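Local atomic coordinates of mitogen-activated protein kinase kinase kinase 2 (Homo sapiens, PDB entry 2NPT), a protein that probably phosphorylates MAP kinase kinases as a serine/threonine kinase of the MAPK cascade, and carries a PB1 domain of the kind that pairs with other PB1 domains. Residues Val40-Leu45 against Met57-Thr62; Ile68-Gln73 against Asp77-Leu82. All blocks are in the same frame, centred on the assembly; numbering follows the deposited sequence.

Interaction 1 of 2, residues Val40-Leu45 against Met57-Thr62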
ATOM      1  N   VAL D  40       6.392   0.041 -16.067  1.00 33.92           N
ATOM      2  CA  VAL D  40       5.462   1.077 -15.633  1.00 34.38           C
ATOM      3  C   VAL D  40       5.543   2.257 -16.598  1.00 33.64           C
ATOM      4  O   VAL D  40       6.640   2.663 -16.991  1.00 34.68           O
ATOM      5  CB  VAL D  40       5.768   1.546 -14.176  1.00 33.54           C
ATOM      6  CG1 VAL D  40       4.806   2.635 -13.730  1.00 33.96           C
ATOM      7  CG2 VAL D  40       5.714   0.357 -13.205  1.00 34.64           C
ATOM      8  N   LYS D  41       4.388   2.812 -16.952  1.00 33.87           N
ATOM      9  CA  LYS D  41       4.303   3.973 -17.846  1.00 33.68           C
ATOM     10  C   LYS D  41       3.749   5.191 -17.160  1.00 32.18           C
ATOM     11  O   LYS D  41       2.904   5.058 -16.281  1.00 31.09           O
ATOM     12  CB  LYS D  41       3.433   3.635 -19.067  1.00 34.35           C
ATOM     13  CG  LYS D  41       4.221   3.061 -20.226  1.00 37.25           C
ATOM     14  CD  LYS D  41       4.075   1.562 -20.418  1.00 39.47           C
ATOM     15  CE  LYS D  41       5.241   1.044 -21.260  1.00 39.94           C
ATOM     16  N   LEU D  42       4.202   6.386 -17.551  1.00 31.23           N
ATOM     17  CA  LEU D  42       3.663   7.599 -16.993  1.00 30.90           C
ATOM     18  C   LEU D  42       2.158   7.676 -17.029  1.00 30.53           C
ATOM     19  O   LEU D  42       1.558   8.122 -16.065  1.00 30.30           O
ATOM     20  CB  LEU D  42       4.189   8.858 -17.671  1.00 31.37           C
ATOM     21  CG  LEU D  42       5.381   9.527 -17.092  1.00 32.20           C
ATOM     22  CD1 LEU D  42       5.596  10.871 -17.754  1.00 29.44           C
ATOM     23  CD2 LEU D  42       5.207   9.618 -15.542  1.00 32.12           C
ATOM     24  N   GLU D  43       1.551   7.280 -18.163  1.00 30.80           N
ATOM     25  CA  GLU D  43       0.097   7.385 -18.316  1.00 30.93           C
ATOM     26  C   GLU D  43      -0.635   6.431 -17.346  1.00 29.88           C
ATOM     27  O   GLU D  43      -1.717   6.738 -16.882  1.00 30.03           O
ATOM     28  CB  GLU D  43      -0.334   7.141 -19.774  1.00 32.21           C
ATOM     29  CG  GLU D  43      -1.843   7.231 -19.979  1.00 35.24           C
ATOM     30  CD  GLU D  43      -2.431   8.543 -19.471  1.00 41.26           C
ATOM     31  OE1 GLU D  43      -1.819   9.610 -19.758  1.00 45.38           O
ATOM     32  OE2 GLU D  43      -3.475   8.502 -18.771  1.00 43.36           O
ATOM     33  N   ASP D  44      -0.030   5.295 -17.038  1.00 29.06           N
ATOM     34  CA  ASP D  44      -0.565   4.392 -15.988  1.00 29.58           C
ATOM     35  C   ASP D  44      -0.618   5.085 -14.651  1.00 27.86           C
ATOM     36  O   ASP D  44      -1.634   5.016 -13.939  1.00 26.49           O
ATOM     37  CB  ASP D  44       0.331   3.161 -15.760  1.00 30.55           C
ATOM     38  CG  ASP D  44       0.567   2.392 -16.990  1.00 33.13           C
ATOM     39  OD1 ASP D  44      -0.361   2.324 -17.840  1.00 38.09           O
ATOM     40  OD2 ASP D  44       1.690   1.841 -17.110  1.00 36.81           O
ATOM     41  N   LEU D  45       0.495   5.719 -14.280  1.00 27.86           N
ATOM     42  CA  LEU D  45       0.533   6.497 -13.044  1.00 26.56           C
ATOM     43  C   LEU D  45      -0.509   7.604 -13.088  1.00 26.83           C
ATOM     44  O   LEU D  45      -1.214   7.818 -12.117  1.00 24.69           O
ATOM     45  CB  LEU D  45       1.940   7.113 -12.796  1.00 27.03           C
ATOM     46  CG  LEU D  45       3.082   6.159 -12.516  1.00 28.18           C
ATOM     47  CD1 LEU D  45       4.415   6.930 -12.370  1.00 29.11           C
ATOM     48  CD2 LEU D  45       2.841   5.319 -11.253  1.00 29.33           C
ATOM     49  N   MET D  57      -3.666  14.842 -12.820  1.00 27.05           N
ATOM     50  CA  MET D  57      -2.555  15.395 -12.030  1.00 27.27           C
ATOM     51  C   MET D  57      -1.240  15.575 -12.833  1.00 26.69           C
ATOM     52  O   MET D  57      -0.942  14.816 -13.761  1.00 25.97           O
ATOM     53  CB  MET D  57      -2.257  14.431 -10.855  1.00 27.87           C
ATOM     54  CG  MET D  57      -3.438  14.227  -9.887  1.00 29.54           C
ATOM     55  SD  MET D  57      -3.779  15.690  -8.852  1.00 31.31           S
ATOM     56  CE  MET D  57      -5.053  15.087  -7.826  1.00 31.91           C
ATOM     57  N   ASP D  58      -0.486  16.596 -12.458  1.00 25.16           N
ATOM     58  CA  ASP D  58       0.944  16.682 -12.768  1.00 25.87           C
ATOM     59  C   ASP D  58       1.712  15.791 -11.802  1.00 25.11           C
ATOM     60  O   ASP D  58       1.361  15.699 -10.627  1.00 25.37           O
ATOM     61  CB  ASP D  58       1.428  18.117 -12.640  1.00 25.84           C
ATOM     62  CG  ASP D  58       1.016  18.969 -13.826  1.00 29.99           C
ATOM     63  OD1 ASP D  58       0.585  18.403 -14.853  1.00 32.27           O
ATOM     64  OD2 ASP D  58       1.150  20.190 -13.727  1.00 33.38           O
ATOM     65  N   LEU D  59       2.719  15.089 -12.297  1.00 23.81           N
ATOM     66  CA  LEU D  59       3.427  14.121 -11.481  1.00 23.90           C
ATOM     67  C   LEU D  59       4.860  14.578 -11.206  1.00 24.05           C
ATOM     68  O   LEU D  59       5.524  15.007 -12.140  1.00 22.86           O
ATOM     69  CB  LEU D  59       3.465  12.775 -12.187  1.00 25.16           C
ATOM     70  CG  LEU D  59       2.252  11.891 -11.831  1.00 27.75           C
ATOM     71  CD1 LEU D  59       1.025  12.412 -12.440  1.00 28.44           C
ATOM     72  CD2 LEU D  59       2.543  10.438 -12.192  1.00 29.12           C
ATOM     73  N   HIS D  60       5.285  14.515  -9.940  1.00 23.76           N
ATOM     74  CA  HIS D  60       6.625  14.936  -9.503  1.00 24.48           C
ATOM     75  C   HIS D  60       7.210  13.825  -8.663  1.00 24.55           C
ATOM     76  O   HIS D  60       6.542  13.323  -7.732  1.00 23.21           O
ATOM     77  CB  HIS D  60       6.573  16.199  -8.644  1.00 24.90           C
ATOM     78  CG  HIS D  60       5.891  17.342  -9.308  1.00 26.35           C
ATOM     79  ND1 HIS D  60       6.582  18.410  -9.850  1.00 27.29           N
ATOM     80  CD2 HIS D  60       4.584  17.546  -9.598  1.00 26.68           C
ATOM     81  CE1 HIS D  60       5.718  19.233 -10.415  1.00 27.44           C
ATOM     82  NE2 HIS D  60       4.502  18.732 -10.281  1.00 29.50           N
ATOM     83  N   TYR D  61       8.419  13.417  -9.005  1.00 23.84           N
ATOM     84  CA  TYR D  61       9.188  12.544  -8.207  1.00 24.91           C
ATOM     85  C   TYR D  61       9.763  13.261  -6.987  1.00 24.06           C
ATOM     86  O   TYR D  61      10.181  14.454  -7.035  1.00 23.32           O
ATOM     87  CB  TYR D  61      10.328  11.961  -9.019  1.00 26.66           C
ATOM     88  CG  TYR D  61      11.229  11.046  -8.222  1.00 29.29           C
ATOM     89  CD1 TYR D  61      10.786   9.809  -7.801  1.00 32.21           C
ATOM     90  CD2 TYR D  61      12.502  11.438  -7.863  1.00 29.88           C
ATOM     91  CE1 TYR D  61      11.600   8.959  -7.090  1.00 32.83           C
ATOM     92  CE2 TYR D  61      13.338  10.585  -7.150  1.00 32.04           C
ATOM     93  CZ  TYR D  61      12.875   9.342  -6.782  1.00 30.86           C
ATOM     94  OH  TYR D  61      13.675   8.501  -6.052  1.00 33.85           O
ATOM     95  N   THR D  62       9.768  12.551  -5.870  1.00 22.83           N
ATOM     96  CA  THR D  62      10.353  13.117  -4.665  1.00 22.75           C
ATOM     97  C   THR D  62      11.243  12.128  -3.917  1.00 23.16           C
ATOM     98  O   THR D  62      10.961  10.947  -3.838  1.00 21.51           O
ATOM     99  CB  THR D  62       9.299  13.745  -3.749  1.00 24.65           C
ATOM    100  OG1 THR D  62       9.964  14.540  -2.756  1.00 30.90           O
ATOM    101  CG2 THR D  62       8.479  12.655  -3.040  1.00 19.50           C
TER
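L45 of helix 42-53 and L59 of strand 57-63 show how a helix can settle on a β-grasp sheet through a few apolar atoms. L59 extends from the sheet toward the helix with one methyl, CD2, which presses against the CB of L45 at 3.4 Å, closer than saturated carbons usually sit. The same methyl lies 4.0 Å from L45 CD1, alongside the base of that side chain. The two side chains cross at a slant. In L45 the CG stands beside the backbone N, opposite the carbonyl carbon (chi1 -66°), and this turns the branched end away from L59 beyond CB, with only CD1 staying near the methyl. L42, a turn earlier, adds a looser touch, its CD2 lying 4.4 Å from L59 CD2. L59 also meets I94 and L96 of strand 92-98, while L45 leans on V23 and F25 of strand 21-27. The start of the helix is held separately: the backbone N of K41, at the N-cap, bonds to D44 OD2 at 2.9 Å, approaching from above the carboxylate plane. No hydrogen bond links the two segments, which meet through leucine methyl and methylene groups by burial of apolar carbon.

Interaction 2 of 2, residues Ile68-Gln73 against Asp77-Leu82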
ATOM      1  N   ILE D  68      11.252  16.751  -8.441  1.00 22.88           N
ATOM      2  CA  ILE D  68      11.480  16.969  -9.872  1.00 23.74           C
ATOM      3  C   ILE D  68      10.245  16.527 -10.679  1.00 22.74           C
ATOM      4  O   ILE D  68       9.693  15.435 -10.387  1.00 22.09           O
ATOM      5  CB  ILE D  68      12.770  16.217 -10.364  1.00 23.83           C
ATOM      6  CG1 ILE D  68      13.098  16.598 -11.804  1.00 26.33           C
ATOM      7  CG2 ILE D  68      12.631  14.693 -10.267  1.00 25.78           C
ATOM      8  CD1 ILE D  68      14.447  16.004 -12.292  1.00 25.29           C
ATOM      9  N   PRO D  69       9.798  17.355 -11.654  1.00 23.44           N
ATOM     10  CA  PRO D  69       8.642  16.899 -12.450  1.00 22.29           C
ATOM     11  C   PRO D  69       9.013  15.685 -13.272  1.00 23.20           C
ATOM     12  O   PRO D  69      10.161  15.581 -13.765  1.00 23.80           O
ATOM     13  CB  PRO D  69       8.340  18.086 -13.395  1.00 23.15           C
ATOM     14  CG  PRO D  69       9.001  19.239 -12.810  1.00 24.04           C
ATOM     15  CD  PRO D  69      10.268  18.668 -12.143  1.00 23.53           C
ATOM     16  N   LEU D  70       8.062  14.765 -13.411  1.00 23.21           N
ATOM     17  CA  LEU D  70       8.192  13.636 -14.314  1.00 25.10           C
ATOM     18  C   LEU D  70       7.277  13.892 -15.495  1.00 26.68           C
ATOM     19  O   LEU D  70       6.035  13.811 -15.342  1.00 26.86           O
ATOM     20  CB  LEU D  70       7.754  12.325 -13.660  1.00 25.01           C
ATOM     21  CG  LEU D  70       8.595  11.694 -12.569  1.00 27.08           C
ATOM     22  CD1 LEU D  70       7.893  10.427 -12.194  1.00 26.32           C
ATOM     23  CD2 LEU D  70      10.105  11.497 -12.956  1.00 30.89           C
ATOM     24  N   THR D  71       7.864  14.207 -16.658  1.00 27.17           N
ATOM     25  CA  THR D  71       7.089  14.648 -17.808  1.00 28.90           C
ATOM     26  C   THR D  71       7.129  13.670 -19.020  1.00 28.55           C
ATOM     27  O   THR D  71       6.191  13.641 -19.803  1.00 27.52           O
ATOM     28  CB  THR D  71       7.507  16.090 -18.200  1.00 29.50           C
ATOM     29  OG1 THR D  71       8.797  16.076 -18.784  1.00 34.76           O
ATOM     30  CG2 THR D  71       7.565  16.978 -16.990  1.00 32.77           C
ATOM     31  N   THR D  72       8.189  12.856 -19.118  1.00 28.50           N
ATOM     32  CA  THR D  72       8.338  11.882 -20.197  1.00 29.02           C
ATOM     33  C   THR D  72       8.523  10.451 -19.636  1.00 28.75           C
ATOM     34  O   THR D  72       8.850  10.267 -18.472  1.00 27.74           O
ATOM     35  CB  THR D  72       9.555  12.227 -21.056  1.00 28.42           C
ATOM     36  OG1 THR D  72      10.762  12.011 -20.281  1.00 28.40           O
ATOM     37  CG2 THR D  72       9.499  13.728 -21.527  1.00 28.29           C
ATOM     38  N   GLN D  73       8.357   9.452 -20.502  1.00 29.73           N
ATOM     39  CA  GLN D  73       8.609   8.053 -20.112  1.00 30.16           C
ATOM     40  C   GLN D  73      10.045   7.898 -19.611  1.00 29.21           C
ATOM     41  O   GLN D  73      10.296   7.274 -18.590  1.00 27.91           O
ATOM     42  CB  GLN D  73       8.321   7.111 -21.282  1.00 30.00           C
ATOM     43  CG  GLN D  73       8.467   5.620 -20.940  1.00 31.93           C
ATOM     44  CD  GLN D  73       7.598   5.188 -19.780  1.00 32.40           C
ATOM     45  OE1 GLN D  73       6.399   5.494 -19.735  1.00 35.56           O
ATOM     46  NE2 GLN D  73       8.190   4.472 -18.835  1.00 28.96           N
ATOM     47  N   ASP D  77      11.451   6.243 -16.083  1.00 29.60           N
ATOM     48  CA  ASP D  77      12.398   5.131 -16.160  1.00 30.12           C
ATOM     49  C   ASP D  77      13.599   5.409 -15.275  1.00 30.92           C
ATOM     50  O   ASP D  77      14.057   4.520 -14.525  1.00 31.16           O
ATOM     51  CB  ASP D  77      12.837   4.906 -17.622  1.00 30.51           C
ATOM     52  CG  ASP D  77      11.729   4.279 -18.490  1.00 30.65           C
ATOM     53  OD1 ASP D  77      10.738   3.767 -17.964  1.00 29.07           O
ATOM     54  OD2 ASP D  77      11.849   4.310 -19.716  1.00 32.81           O
ATOM     55  N   LYS D  78      14.123   6.635 -15.349  1.00 31.06           N
ATOM     56  CA  LYS D  78      15.192   7.033 -14.449  1.00 30.91           C
ATOM     57  C   LYS D  78      14.807   6.848 -12.991  1.00 30.55           C
ATOM     58  O   LYS D  78      15.599   6.320 -12.195  1.00 30.08           O
ATOM     59  CB  LYS D  78      15.598   8.510 -14.687  1.00 31.30           C
ATOM     60  CG  LYS D  78      16.376   8.762 -15.964  1.00 31.93           C
ATOM     61  CD  LYS D  78      16.943  10.178 -15.968  1.00 33.61           C
ATOM     62  CE  LYS D  78      17.993  10.349 -17.031  1.00 37.39           C
ATOM     63  NZ  LYS D  78      17.317  10.487 -18.327  1.00 39.76           N
ATOM     64  N   ALA D  79      13.591   7.283 -12.613  1.00 28.55           N
ATOM     65  CA  ALA D  79      13.125   7.160 -11.210  1.00 28.83           C
ATOM     66  C   ALA D  79      12.917   5.712 -10.737  1.00 29.02           C
ATOM     67  O   ALA D  79      13.203   5.346  -9.582  1.00 29.28           O
ATOM     68  CB  ALA D  79      11.797   7.971 -10.977  1.00 26.99           C
ATOM     69  N   VAL D  80      12.387   4.870 -11.619  1.00 29.05           N
ATOM     70  CA  VAL D  80      12.266   3.458 -11.269  1.00 30.12           C
ATOM     71  C   VAL D  80      13.660   2.825 -11.053  1.00 31.56           C
ATOM     72  O   VAL D  80      13.810   2.021 -10.127  1.00 30.76           O
ATOM     73  CB  VAL D  80      11.460   2.661 -12.324  1.00 29.60           C
ATOM     74  CG1 VAL D  80      11.453   1.166 -11.984  1.00 28.98           C
ATOM     75  CG2 VAL D  80      10.056   3.220 -12.395  1.00 30.34           C
ATOM     76  N   GLU D  81      14.624   3.143 -11.931  1.00 33.08           N
ATOM     77  CA  GLU D  81      16.018   2.676 -11.760  1.00 35.19           C
ATOM     78  C   GLU D  81      16.562   3.046 -10.388  1.00 34.73           C
ATOM     79  O   GLU D  81      17.086   2.186  -9.669  1.00 33.23           O
ATOM     80  CB  GLU D  81      16.979   3.217 -12.827  1.00 34.79           C
ATOM     81  CG  GLU D  81      18.451   2.746 -12.591  1.00 37.36           C
ATOM     82  CD  GLU D  81      19.486   3.439 -13.478  1.00 39.58           C
ATOM     83  OE1 GLU D  81      19.207   3.666 -14.690  1.00 47.33           O
ATOM     84  OE2 GLU D  81      20.594   3.735 -12.954  1.00 47.54           O
ATOM     85  N   LEU D  82      16.432   4.315 -10.015  1.00 34.01           N
ATOM     86  CA  LEU D  82      16.869   4.735  -8.685  1.00 34.73           C
ATOM     87  C   LEU D  82      16.214   3.881  -7.595  1.00 34.66           C
ATOM     88  O   LEU D  82      16.898   3.417  -6.683  1.00 33.65           O
ATOM     89  CB  LEU D  82      16.586   6.209  -8.402  1.00 33.82           C
ATOM     90  CG  LEU D  82      17.228   7.214  -9.347  1.00 35.11           C
ATOM     91  CD1 LEU D  82      16.781   8.564  -8.870  1.00 34.88           C
ATOM     92  CD2 LEU D  82      18.768   7.090  -9.418  1.00 35.12           C
TER
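Q73 and D77, one helical turn apart at the start of helix 73-85, are joined by both backbone and side chain, and the glutamine can be traced outward atom by atom. From CB the chain runs to CG, which stands anti to the backbone N (chi1 -176°) and passes 3.8 Å from D77 OD2. A bend at chi2 (56°) then brings the amide round to the OD1 side of the aspartate. CD lies 3.9 Å from D77 OD1, and at the tip NE2 donates to that same oxygen at 2.8 Å. The acceptor lies close to the amide plane, whereas the nitrogen comes in from above the carboxylate, the two flat groups being inclined by 52°. NE2 also bonds to V40 O, and OE1 accepts from L42 N, so bonds at both ends of the amide fix its rotation. In the backbone, D77 N reaches Q73 O at 2.9 Å in a nearly straight helical bond. L70 and A79, both buried, meet through L70 CD2 and A79 CB, 4.4 Å apart, and Y61 touches both residues. T72 supplies the N-cap, its OG1 accepting from D75 N. A chain that leaves the edge strand 66-69, enters a threonine-capped helix and packs it back against the sheet, as A79 does on Y61 and L92, fits the ubiquitin-like β-grasp fold of PB1 domains.

How the interactions relate
Followed from the N terminus, the chain passes through strands 21-27 and 30-36 before reaching 40-45, the first segment of interaction 1. Helix 42-53 then fills most of the loop that this contact closes at 57-62. Interaction 2 opens only afterwards, at 68-73, and closes a much shorter loop within the start of helix 73-85; the two are in series, neither nested nor crossed. They nevertheless adjoin in space, with centres about 8 Å apart. Strands 57-63 and 66-69 are antiparallel neighbours, joined through backbone pairs Y61 with I68 and L59 with L70. Together the contacts tie the starts of helices 42-53 and 73-85 to strands 57-63 and 66-69 of the mixed sheet.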